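Local structure of putative uncharacterized protein (Legionella drancourtii, 4JVS) at residues A[97-102]-A[142-147]; A[120-125]-A[158-163]; A[146-149]-A[154-157]; A[253-258]-A[293-298]. The protein probably acts as a GTPase-activating protein, a secreted Legionella effector whose GAP domain, the part present in this chain, speeds GTP hydrolysis by a bound GTPase. One frame throughout, in Å; residues are numbered along the deposited sequence.

Interactions 1, 2 and 3 form one connected region of the N-terminal GAP subdomain, with centres 9 to 15 Å apart. Helix 142-151 serves interactions 1 and 3, while helix 156-177, the next along the chain, serves interactions 2 and 3; S145 and Q161 probably hydrogen-bond between the first two contacts. Along the chain the segments of interactions 1 and 2 alternate, and the short helix-to-helix connection of interaction 3 falls between the two halves of interaction 2. Interaction 4 comes later, in the C-terminal subdomain, its centre 24 to 31 Å from the others. The L125 side chain of interaction 2 lies about 9 Å from the bound aluminum fluoride, consistent with a GAP facing its GTPase's nucleotide.

Interaction 1 (A[97-102]-A[142-147]); sequences AFKPDA and EAPSTD
A loop of the N-terminal GAP subdomain docks on the first turns of helix 142-151, where F98 and K99 meet P144 and D147. The F98 ring slides past the D147 side chain in the opposite direction, with CD1 of F98 3.6 Å from CB of D147. One ring face has the carbonyl carbon of D147 above it, displaced toward the rim, and the ring and carboxylate planes stand 42° apart. D147 thus offers F98 its methylene and backbone, while its OD1 makes a salt bridge with R150. K99 works through its aliphatic part. Its CG lies anti to the backbone N (chi1 177°), which carries the chain across the P144 ring, and CD of K99 comes within 3.6 Å of CG of P144. The chain is bent from chi2 onward, and NZ ends at the carbonyl of P140, just before the helix, with a hydrogen bond. CB of F98 adds a contact with CB of P144 at 4.2 Å. H151 meets the F98 ring edge-to-face, one helical turn beyond D147. No hydrogen bond joins the two segments: across them the contact is apolar, while NZ of K99 bonds P140 and OD1 of D147 pairs with R150.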
loop_
_atom_site.group_PDB
_atom_site.type_symbol
_atom_site.label_atom_id
_atom_site.label_comp_id
_atom_site.label_asym_id
_atom_site.label_seq_id
_atom_site.Cartn_x
_atom_site.Cartn_y
_atom_site.Cartn_z
ATOM N N ALA A 97 15.163 13.150 -7.865
ATOM C CA ALA A 97 14.696 13.846 -9.063
ATOM C C ALA A 97 13.166 13.895 -9.192
ATOM O O ALA A 97 12.623 14.718 -9.935
ATOM C CB ALA A 97 15.300 13.205 -10.295
ATOM N N PHE A 98 12.489 12.992 -8.524
ATOM C CA PHE A 98 11.062 12.893 -8.615
ATOM C C PHE A 98 10.363 13.373 -7.376
ATOM O O PHE A 98 9.252 13.024 -7.156
ATOM C CB PHE A 98 10.687 11.450 -8.812
ATOM C CG PHE A 98 11.234 10.844 -10.044
ATOM C CD1 PHE A 98 10.677 11.112 -11.245
ATOM C CD2 PHE A 98 12.272 9.990 -10.002
ATOM C CE1 PHE A 98 11.148 10.585 -12.351
ATOM C CE2 PHE A 98 12.727 9.461 -11.124
ATOM C CZ PHE A 98 12.159 9.770 -12.300
ATOM N N LYS A 99 11.001 14.183 -6.565
ATOM C CA LYS A 99 10.344 14.681 -5.384
ATOM C C LYS A 99 10.871 15.974 -4.832
ATOM O O LYS A 99 11.877 16.008 -4.162
ATOM C CB LYS A 99 10.419 13.661 -4.263
ATOM C CG LYS A 99 9.821 14.141 -2.955
ATOM C CD LYS A 99 9.058 13.071 -2.246
ATOM C CE LYS A 99 7.711 13.531 -1.730
ATOM N NZ LYS A 99 6.607 12.535 -1.701
ATOM N N PRO A 100 10.179 17.046 -5.136
ATOM C CA PRO A 100 9.901 18.173 -4.244
ATOM C C PRO A 100 8.402 18.359 -4.321
ATOM O O PRO A 100 7.822 17.606 -5.087
ATOM C CB PRO A 100 10.628 19.328 -4.901
ATOM C CG PRO A 100 11.628 18.678 -5.755
ATOM C CD PRO A 100 10.952 17.506 -6.308
ATOM N N ASP A 101 7.762 19.262 -3.580
ATOM C CA ASP A 101 8.359 20.151 -2.562
ATOM C C ASP A 101 9.345 19.565 -1.544
ATOM O O ASP A 101 10.197 20.292 -1.020
ATOM C CB ASP A 101 7.231 20.840 -1.767
ATOM C CG ASP A 101 6.364 21.754 -2.629
ATOM O OD1 ASP A 101 5.321 21.288 -3.137
ATOM O OD2 ASP A 101 6.719 22.943 -2.786
ATOM N N ALA A 102 9.220 18.265 -1.282
ATOM C CA ALA A 102 9.888 17.618 -0.159
ATOM C C ALA A 102 9.480 18.333 1.121
ATOM O O ALA A 102 10.272 19.035 1.750
ATOM C CB ALA A 102 11.406 17.591 -0.333
ATOM N N GLU A 142 5.949 6.498 -2.210
ATOM C CA GLU A 142 4.975 5.909 -3.137
ATOM C C GLU A 142 4.897 6.614 -4.489
ATOM O O GLU A 142 4.811 5.965 -5.531
ATOM C CB GLU A 142 3.585 5.882 -2.513
ATOM C CG GLU A 142 3.442 4.948 -1.331
ATOM C CD GLU A 142 3.316 3.478 -1.730
ATOM O OE1 GLU A 142 3.552 3.152 -2.921
ATOM O OE2 GLU A 142 2.981 2.651 -0.838
ATOM N N ALA A 143 4.898 7.942 -4.473
ATOM C CA ALA A 143 4.842 8.714 -5.714
ATOM C C ALA A 143 6.181 8.748 -6.454
ATOM O O ALA A 143 6.214 8.492 -7.657
ATOM C CB ALA A 143 4.303 10.128 -5.469
ATOM N N PRO A 144 7.289 9.063 -5.751
ATOM C CA PRO A 144 8.567 8.984 -6.470
ATOM C C PRO A 144 8.814 7.591 -7.034
ATOM O O PRO A 144 9.298 7.469 -8.158
ATOM C CB PRO A 144 9.591 9.299 -5.386
ATOM C CG PRO A 144 8.855 10.177 -4.443
ATOM C CD PRO A 144 7.473 9.610 -4.393
ATOM N N SER A 145 8.468 6.560 -6.265
ATOM C CA SER A 145 8.580 5.182 -6.734
ATOM C C SER A 145 7.802 4.981 -8.034
ATOM O O SER A 145 8.347 4.521 -9.035
ATOM C CB SER A 145 8.083 4.204 -5.661
ATOM O OG SER A 145 7.647 2.974 -6.218
ATOM N N THR A 146 6.524 5.324 -8.009
ATOM C CA THR A 146 5.687 5.185 -9.189
ATOM C C THR A 146 6.281 5.962 -10.360
ATOM O O THR A 146 6.353 5.448 -11.483
ATOM C CB THR A 146 4.247 5.658 -8.905
ATOM O OG1 THR A 146 3.608 4.736 -8.010
ATOM C CG2 THR A 146 3.444 5.768 -10.188
ATOM N N ASP A 147 6.735 7.184 -10.085
ATOM C CA ASP A 147 7.279 8.052 -11.119
ATOM C C ASP A 147 8.521 7.454 -11.751
ATOM O O ASP A 147 8.685 7.504 -12.964
ATOM C CB ASP A 147 7.592 9.435 -10.556
ATOM C CG ASP A 147 6.364 10.317 -10.472
ATOM O OD1 ASP A 147 5.375 10.015 -11.181
ATOM O OD2 ASP A 147 6.390 11.306 -9.703
#

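Interaction 2 (A[120-125]-A[158-163]); sequences VILRHL and AKMQRL
L122 reaches from helix 118-124 to helix 156-177, and it touches both M160 and Q161. The close part of the contact is its forked end: CD2 of L122 lies 3.8 Å from CB of M160, and CD1 of L122 is 4.0 Å from the backbone N of Q161. With CG anti to the backbone N (chi1 -178°), the leucine sends its two methyls across to the facing helix. The L122 and M160 side chains cross at about a right angle, and the methionine meets the leucine chiefly with its CB; from there its chain bends away, toward V74 and C78 of helix 60-80.

On the looser side the meeting is of a methyl and methylene surface with an amide oxygen. OE1 of Q161 sits 4.0 Å from CB of L125 and 4.1 Å from CD1 of L122, distances of packing and not of bonding. The carboxamide is instead anchored by NE2 of Q161, which hydrogen-bonds OG of S145. Basic side chains of the partner protein pack on L125 and on Q161. R123 and R162, both partly exposed, find their partners on other sides of their helices, E76 and N72 for the first and the carbonyl of P153 for the second.

Around this buried contact stand three more helices: helix 142-151 touches L125 and Q161, helix 60-80 receives M160, and helix 193-214 packs on L163. The short helix 118-124 is thereby seated within the helical body of the N-terminal GAP subdomain.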
loop_
_atom_site.group_PDB
_atom_site.type_symbol
_atom_site.label_atom_id
_atom_site.label_comp_id
_atom_site.label_asym_id
_atom_site.label_seq_id
_atom_site.Cartn_x
_atom_site.Cartn_y
_atom_site.Cartn_z
ATOM N N VAL A 120 16.011 -0.344 1.187
ATOM C CA VAL A 120 15.117 -0.146 2.320
ATOM C C VAL A 120 13.729 0.309 1.829
ATOM O O VAL A 120 12.691 -0.207 2.259
ATOM C CB VAL A 120 15.695 0.871 3.304
ATOM C CG1 VAL A 120 14.895 0.866 4.571
ATOM C CG2 VAL A 120 17.143 0.535 3.592
ATOM N N ILE A 121 13.728 1.274 0.920
ATOM C CA ILE A 121 12.519 1.701 0.251
ATOM C C ILE A 121 11.830 0.484 -0.375
ATOM O O ILE A 121 10.642 0.233 -0.114
ATOM C CB ILE A 121 12.841 2.772 -0.811
ATOM C CG1 ILE A 121 13.469 4.000 -0.135
ATOM C CG2 ILE A 121 11.587 3.172 -1.579
ATOM C CD1 ILE A 121 14.187 4.959 -1.075
ATOM N N LEU A 122 12.582 -0.282 -1.169
ATOM C CA LEU A 122 12.057 -1.500 -1.789
ATOM C C LEU A 122 11.404 -2.444 -0.779
ATOM O O LEU A 122 10.277 -2.903 -0.987
ATOM C CB LEU A 122 13.156 -2.243 -2.524
ATOM C CG LEU A 122 12.681 -3.505 -3.239
ATOM C CD1 LEU A 122 11.695 -3.115 -4.336
ATOM C CD2 LEU A 122 13.863 -4.318 -3.791
ATOM N N ARG A 123 12.063 -2.697 0.321
ATOM C CA ARG A 123 11.477 -3.472 1.378
ATOM C C ARG A 123 10.259 -2.854 1.972
ATOM O O ARG A 123 9.362 -3.529 2.360
ATOM C CB ARG A 123 12.480 -3.626 2.483
ATOM C CG ARG A 123 13.455 -4.697 2.314
ATOM C CD ARG A 123 14.422 -4.552 3.408
ATOM N NE ARG A 123 15.527 -5.485 3.371
ATOM C CZ ARG A 123 16.789 -5.138 3.165
ATOM N NH1 ARG A 123 17.734 -6.037 3.184
ATOM N NH2 ARG A 123 17.117 -3.896 2.948
ATOM N N HIS A 124 10.247 -1.553 2.091
ATOM C CA HIS A 124 9.125 -0.867 2.716
ATOM C C HIS A 124 7.852 -0.948 1.899
ATOM O O HIS A 124 6.765 -1.164 2.443
ATOM C CB HIS A 124 9.470 0.596 2.975
ATOM C CG HIS A 124 10.112 0.835 4.303
ATOM N ND1 HIS A 124 9.955 -0.024 5.368
ATOM C CD2 HIS A 124 10.925 1.828 4.737
ATOM C CE1 HIS A 124 10.645 0.427 6.401
ATOM N NE2 HIS A 124 11.240 1.551 6.045
ATOM N N LEU A 125 8.003 -0.771 0.591
ATOM C CA LEU A 125 6.877 -0.664 -0.324
ATOM C C LEU A 125 6.335 -2.018 -0.729
ATOM O O LEU A 125 5.387 -2.094 -1.513
ATOM C CB LEU A 125 7.286 0.092 -1.587
ATOM C CG LEU A 125 7.610 1.561 -1.348
ATOM C CD1 LEU A 125 8.089 2.252 -2.625
ATOM C CD2 LEU A 125 6.394 2.232 -0.771
ATOM N N ALA A 158 12.373 -1.365 -11.229
ATOM C CA ALA A 158 11.063 -1.749 -11.732
ATOM C C ALA A 158 10.904 -3.260 -11.751
ATOM O O ALA A 158 9.804 -3.765 -11.540
ATOM C CB ALA A 158 10.836 -1.180 -13.114
ATOM N N LYS A 159 12.002 -3.975 -11.990
ATOM C CA LYS A 159 11.959 -5.432 -12.035
ATOM C C LYS A 159 11.794 -6.046 -10.648
ATOM O O LYS A 159 11.056 -7.019 -10.478
ATOM C CB LYS A 159 13.195 -5.995 -12.750
ATOM C CG LYS A 159 13.158 -5.771 -14.262
ATOM C CD LYS A 159 14.467 -6.126 -14.959
ATOM C CE LYS A 159 14.418 -5.796 -16.450
ATOM N NZ LYS A 159 15.682 -6.177 -17.143
ATOM N N MET A 160 12.479 -5.463 -9.663
ATOM C CA MET A 160 12.443 -5.934 -8.284
ATOM C C MET A 160 11.076 -5.688 -7.686
ATOM O O MET A 160 10.519 -6.544 -7.000
ATOM C CB MET A 160 13.470 -5.184 -7.448
ATOM C CG MET A 160 14.883 -5.321 -7.955
ATOM S SD MET A 160 15.496 -7.004 -7.814
ATOM C CE MET A 160 16.834 -6.932 -9.004
ATOM N N GLN A 161 10.548 -4.500 -7.942
ATOM C CA GLN A 161 9.244 -4.113 -7.429
ATOM C C GLN A 161 8.155 -4.984 -8.053
ATOM O O GLN A 161 7.112 -5.243 -7.450
ATOM C CB GLN A 161 9.014 -2.632 -7.723
ATOM C CG GLN A 161 7.681 -2.093 -7.302
ATOM C CD GLN A 161 7.816 -0.863 -6.445
ATOM O OE1 GLN A 161 8.371 -0.926 -5.349
ATOM N NE2 GLN A 161 7.311 0.271 -6.934
ATOM N N ARG A 162 8.436 -5.498 -9.212
ATOM C CA ARG A 162 7.476 -6.214 -9.985
ATOM C C ARG A 162 7.423 -7.624 -9.512
ATOM O O ARG A 162 6.390 -8.229 -9.506
ATOM C CB ARG A 162 7.949 -6.137 -11.417
ATOM C CG ARG A 162 7.046 -6.540 -12.473
ATOM C CD ARG A 162 7.731 -6.295 -13.753
ATOM N NE ARG A 162 7.556 -4.912 -14.147
ATOM C CZ ARG A 162 8.353 -4.252 -14.965
ATOM N NH1 ARG A 162 9.409 -4.833 -15.469
ATOM N NH2 ARG A 162 8.090 -2.999 -15.253
ATOM N N LEU A 163 8.567 -8.151 -9.143
ATOM C CA LEU A 163 8.676 -9.463 -8.514
ATOM C C LEU A 163 8.041 -9.414 -7.129
ATOM O O LEU A 163 7.392 -10.353 -6.677
ATOM C CB LEU A 163 10.155 -9.852 -8.384
ATOM C CG LEU A 163 10.501 -11.060 -7.506
ATOM C CD1 LEU A 163 10.134 -12.366 -8.192
ATOM C CD2 LEU A 163 11.970 -11.052 -7.080
#

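Interaction 3 (A[146-149]-A[154-157])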
loop_
_atom_site.group_PDB
_atom_site.type_symbol
_atom_site.label_atom_id
_atom_site.label_comp_id
_atom_site.label_asym_id
_atom_site.label_seq_id
_atom_site.Cartn_x
_atom_site.Cartn_y
_atom_site.Cartn_z
ATOM N N THR A 146 6.524 5.324 -8.009
ATOM C CA THR A 146 5.687 5.185 -9.189
ATOM C C THR A 146 6.281 5.962 -10.360
ATOM O O THR A 146 6.353 5.448 -11.483
ATOM C CB THR A 146 4.247 5.658 -8.905
ATOM O OG1 THR A 146 3.608 4.736 -8.010
ATOM C CG2 THR A 146 3.444 5.768 -10.188
ATOM N N ASP A 147 6.735 7.184 -10.085
ATOM C CA ASP A 147 7.279 8.052 -11.119
ATOM C C ASP A 147 8.521 7.454 -11.751
ATOM O O ASP A 147 8.685 7.504 -12.964
ATOM C CB ASP A 147 7.592 9.435 -10.556
ATOM C CG ASP A 147 6.364 10.317 -10.472
ATOM O OD1 ASP A 147 5.375 10.015 -11.181
ATOM O OD2 ASP A 147 6.390 11.306 -9.703
ATOM N N TYR A 148 9.391 6.893 -10.916
ATOM C CA TYR A 148 10.569 6.185 -11.384
ATOM C C TYR A 148 10.184 5.038 -12.331
ATOM O O TYR A 148 10.684 4.953 -13.452
ATOM C CB TYR A 148 11.397 5.670 -10.198
ATOM C CG TYR A 148 12.750 5.119 -10.602
ATOM C CD1 TYR A 148 13.888 5.901 -10.523
ATOM C CD2 TYR A 148 12.880 3.820 -11.096
ATOM C CE1 TYR A 148 15.119 5.407 -10.912
ATOM C CE2 TYR A 148 14.110 3.320 -11.488
ATOM C CZ TYR A 148 15.224 4.114 -11.391
ATOM O OH TYR A 148 16.447 3.615 -11.766
ATOM N N CYS A 149 9.280 4.170 -11.897
ATOM C CA CYS A 149 8.895 3.022 -12.711
ATOM C C CYS A 149 8.295 3.428 -14.067
ATOM O O CYS A 149 8.238 2.617 -15.000
ATOM C CB CYS A 149 7.923 2.124 -11.941
ATOM S SG CYS A 149 8.581 1.421 -10.431
ATOM N N ASP A 154 12.094 -0.588 -17.351
ATOM C CA ASP A 154 12.954 -1.772 -17.467
ATOM C C ASP A 154 14.076 -1.737 -16.434
ATOM O O ASP A 154 14.913 -2.644 -16.370
ATOM C CB ASP A 154 13.548 -1.883 -18.875
ATOM C CG ASP A 154 12.498 -2.195 -19.926
ATOM O OD1 ASP A 154 11.734 -3.174 -19.732
ATOM O OD2 ASP A 154 12.431 -1.455 -20.939
ATOM N N SER A 155 14.086 -0.678 -15.633
ATOM C CA SER A 155 15.103 -0.493 -14.609
ATOM C C SER A 155 15.126 -1.668 -13.647
ATOM O O SER A 155 14.101 -2.326 -13.446
ATOM C CB SER A 155 14.823 0.787 -13.828
ATOM O OG SER A 155 13.479 0.802 -13.394
ATOM N N PRO A 156 16.296 -1.927 -13.044
ATOM C CA PRO A 156 16.399 -2.993 -12.050
ATOM C C PRO A 156 15.331 -2.789 -10.989
ATOM O O PRO A 156 14.654 -3.752 -10.644
ATOM C CB PRO A 156 17.795 -2.777 -11.460
ATOM C CG PRO A 156 18.543 -2.099 -12.539
ATOM C CD PRO A 156 17.559 -1.188 -13.182
ATOM N N TRP A 157 15.169 -1.548 -10.524
ATOM C CA TRP A 157 14.123 -1.188 -9.564
ATOM C C TRP A 157 12.750 -1.676 -9.993
ATOM O O TRP A 157 12.045 -2.323 -9.220
ATOM C CB TRP A 157 14.053 0.327 -9.352
ATOM C CG TRP A 157 12.908 0.718 -8.487
ATOM C CD1 TRP A 157 11.679 1.151 -8.895
ATOM C CD2 TRP A 157 12.864 0.680 -7.053
ATOM N NE1 TRP A 157 10.874 1.393 -7.802
ATOM C CE2 TRP A 157 11.580 1.112 -6.661
ATOM C CE3 TRP A 157 13.786 0.324 -6.065
ATOM C CZ2 TRP A 157 11.199 1.199 -5.325
ATOM C CZ3 TRP A 157 13.410 0.418 -4.744
ATOM C CH2 TRP A 157 12.126 0.851 -4.384
#
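S155 is the first residue of 154-157 to meet the preceding helix: its OG comes to the edge of the Y148 ring, near the ring plane, 3.2 Å from CE2 of Y148. The OG stands between the backbone N and the carbonyl carbon (chi1 51°), where it caps helix 156-177 by accepting from N of A158 and also bonds O of F152. P156 then begins the helix, and W157 turns its indole back toward helix 142-151. CD1 of W157 lies 3.7 Å from CD2 of Y148; the Y148 ring and the five-membered ring of W157 meet obliquely, with planes at 77° and centroids 5.2 Å apart. CD1 also approaches a cysteine: SG of C149 is 3.5 Å from CD1 of W157 and lies beside the five-membered ring, 79° off its normal. This is a sulfur-aromatic contact made at the edge. F95 meets the W157 ring edge-to-face, and F94 stacks on Y148, so the pair belongs to a larger aromatic cluster. Across the tight turn joining two consecutive helices, the chemistry is thus aromatic and sulfur packing without a hydrogen bond, whereas the polar S155 hydroxyl is taken up by the cap and the turn.

Interaction 4 (A[253-258]-A[293-298]); sequences ELNAPH and CEKRNK
The carboxamide of N255 receives the ammonium group of K295 from above its carbonyl plane. NZ of K295 donates to OD1 of N255 at 2.6 Å, and it stands 38° out of that plane, with a C=O...N angle of 125°, so the bond does not follow a lone pair. At the other end of the amide, ND2 of N255 bonds OE2 of E252, which helps fix how the flat group is turned. The two side chains cross at about a right angle: beyond CG the lysine is fully extended, and this straight chain takes NZ to N255 in the turn and to the carbonyl of F251 in the end of helix 243-253.

Alongside this hydrogen bond is an apolar contact. L254, in the type I turn, E253 to A256, that ends helix 243-253, leans on helix 292-306 with CD2, which is 3.8 Å from CB of K295 and 3.7 Å from CB of K298. The same helix offers it I299 and W302, while I263 of helix 261-267 touches it too.

The contact therefore ties a turn of the C-terminal GAP subdomain to helix 292-306, the last of the chain, in two ways. L254 supplies hydrophobic burial, and the K295 ammonium, although its residue is buried, is gripped by oxygens of N255 and F251, with a long, weak ion pair to D290 that may help offset its charge.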
loop_
_atom_site.group_PDB
_atom_site.type_symbol
_atom_site.label_atom_id
_atom_site.label_comp_id
_atom_site.label_asym_id
_atom_site.label_seq_id
_atom_site.Cartn_x
_atom_site.Cartn_y
_atom_site.Cartn_z
ATOM N N GLU A 253 16.034 3.490 12.653
ATOM C CA GLU A 253 17.275 2.942 13.196
ATOM C C GLU A 253 17.037 1.829 14.222
ATOM O O GLU A 253 17.819 0.896 14.319
ATOM C CB GLU A 253 18.139 4.069 13.783
ATOM C CG GLU A 253 18.677 5.048 12.734
ATOM C CD GLU A 253 19.538 4.359 11.689
ATOM O OE1 GLU A 253 20.344 3.486 12.066
ATOM O OE2 GLU A 253 19.412 4.670 10.487
ATOM N N LEU A 254 15.946 1.924 14.971
ATOM C CA LEU A 254 15.572 0.895 15.946
ATOM C C LEU A 254 15.276 -0.486 15.333
ATOM O O LEU A 254 15.266 -1.501 16.042
ATOM C CB LEU A 254 14.387 1.374 16.796
ATOM C CG LEU A 254 14.744 1.814 18.219
ATOM C CD1 LEU A 254 16.157 2.345 18.285
ATOM C CD2 LEU A 254 13.786 2.867 18.710
ATOM N N ASN A 255 15.039 -0.524 14.024
ATOM C CA ASN A 255 14.912 -1.784 13.297
ATOM C C ASN A 255 16.234 -2.567 13.229
ATOM O O ASN A 255 16.256 -3.755 12.886
ATOM C CB ASN A 255 14.391 -1.528 11.884
ATOM C CG ASN A 255 12.991 -0.956 11.873
ATOM O OD1 ASN A 255 12.178 -1.267 12.741
ATOM N ND2 ASN A 255 12.696 -0.120 10.882
ATOM N N ALA A 256 17.332 -1.888 13.551
ATOM C CA ALA A 256 18.659 -2.496 13.538
ATOM C C ALA A 256 19.020 -3.051 14.917
ATOM O O ALA A 256 18.680 -2.450 15.942
ATOM C CB ALA A 256 19.708 -1.481 13.065
ATOM N N PRO A 257 19.739 -4.190 14.942
ATOM C CA PRO A 257 20.012 -4.931 16.182
ATOM C C PRO A 257 21.043 -4.242 17.076
ATOM O O PRO A 257 21.185 -4.611 18.246
ATOM C CB PRO A 257 20.583 -6.253 15.669
ATOM C CG PRO A 257 21.293 -5.867 14.396
ATOM C CD PRO A 257 20.443 -4.778 13.781
ATOM N N HIS A 258 21.756 -3.265 16.520
ATOM C CA HIS A 258 22.802 -2.558 17.247
ATOM C C HIS A 258 22.578 -1.063 17.097
ATOM O O HIS A 258 22.133 -0.612 16.040
ATOM C CB HIS A 258 24.180 -2.935 16.696
ATOM C CG HIS A 258 24.532 -4.381 16.868
ATOM N ND1 HIS A 258 24.004 -5.164 17.878
ATOM C CD2 HIS A 258 25.358 -5.187 16.163
ATOM C CE1 HIS A 258 24.493 -6.386 17.783
ATOM N NE2 HIS A 258 25.317 -6.430 16.752
ATOM N N CYS A 293 4.857 2.331 20.453
ATOM C CA CYS A 293 5.053 2.652 21.852
ATOM C C CYS A 293 6.393 2.150 22.308
ATOM O O CYS A 293 7.128 2.855 22.916
ATOM C CB CYS A 293 3.898 2.147 22.751
ATOM S SG CYS A 293 4.164 1.973 24.534
ATOM N N GLU A 294 6.736 0.939 21.967
ATOM C CA GLU A 294 7.963 0.391 22.458
ATOM C C GLU A 294 9.192 1.116 21.950
ATOM O O GLU A 294 10.125 1.297 22.676
ATOM C CB GLU A 294 8.016 -1.094 22.148
ATOM C CG GLU A 294 6.859 -1.904 22.698
ATOM C CD GLU A 294 5.601 -1.936 21.801
ATOM O OE1 GLU A 294 5.162 -0.874 21.332
ATOM O OE2 GLU A 294 5.056 -3.032 21.567
ATOM N N LYS A 295 9.171 1.533 20.696
ATOM C CA LYS A 295 10.252 2.300 20.078
ATOM C C LYS A 295 10.416 3.656 20.736
ATOM O O LYS A 295 11.535 4.098 20.986
ATOM C CB LYS A 295 10.022 2.482 18.578
ATOM C CG LYS A 295 10.179 1.213 17.789
ATOM C CD LYS A 295 10.433 1.490 16.319
ATOM C CE LYS A 295 10.488 0.188 15.531
ATOM N NZ LYS A 295 10.750 0.401 14.089
ATOM N N ARG A 296 9.331 4.317 21.017
ATOM C CA ARG A 296 9.425 5.560 21.720
ATOM C C ARG A 296 10.113 5.370 23.053
ATOM O O ARG A 296 10.886 6.198 23.475
ATOM C CB ARG A 296 8.033 6.116 21.907
ATOM C CG ARG A 296 7.965 7.544 22.265
ATOM C CD ARG A 296 6.563 7.969 22.430
ATOM N NE ARG A 296 5.889 7.994 21.147
ATOM C CZ ARG A 296 4.813 7.289 20.806
ATOM N NH1 ARG A 296 4.221 6.458 21.656
ATOM N NH2 ARG A 296 4.320 7.441 19.586
ATOM N N ASN A 297 9.828 4.259 23.706
ATOM C CA ASN A 297 10.489 3.923 24.965
ATOM C C ASN A 297 11.996 3.713 24.840
ATOM O O ASN A 297 12.762 4.252 25.636
ATOM C CB ASN A 297 9.832 2.708 25.623
ATOM C CG ASN A 297 8.457 3.027 26.174
ATOM O OD1 ASN A 297 8.156 4.186 26.455
ATOM N ND2 ASN A 297 7.614 2.004 26.329
ATOM N N LYS A 298 12.404 2.926 23.842
ATOM C CA LYS A 298 13.815 2.705 23.510
ATOM C C LYS A 298 14.547 4.024 23.286
ATOM O O LYS A 298 15.618 4.251 23.825
ATOM C CB LYS A 298 13.921 1.850 22.246
ATOM C CG LYS A 298 14.505 0.457 22.439
ATOM C CD LYS A 298 16.025 0.439 22.301
ATOM C CE LYS A 298 16.582 -0.996 22.300
ATOM N NZ LYS A 298 16.332 -1.749 21.027
#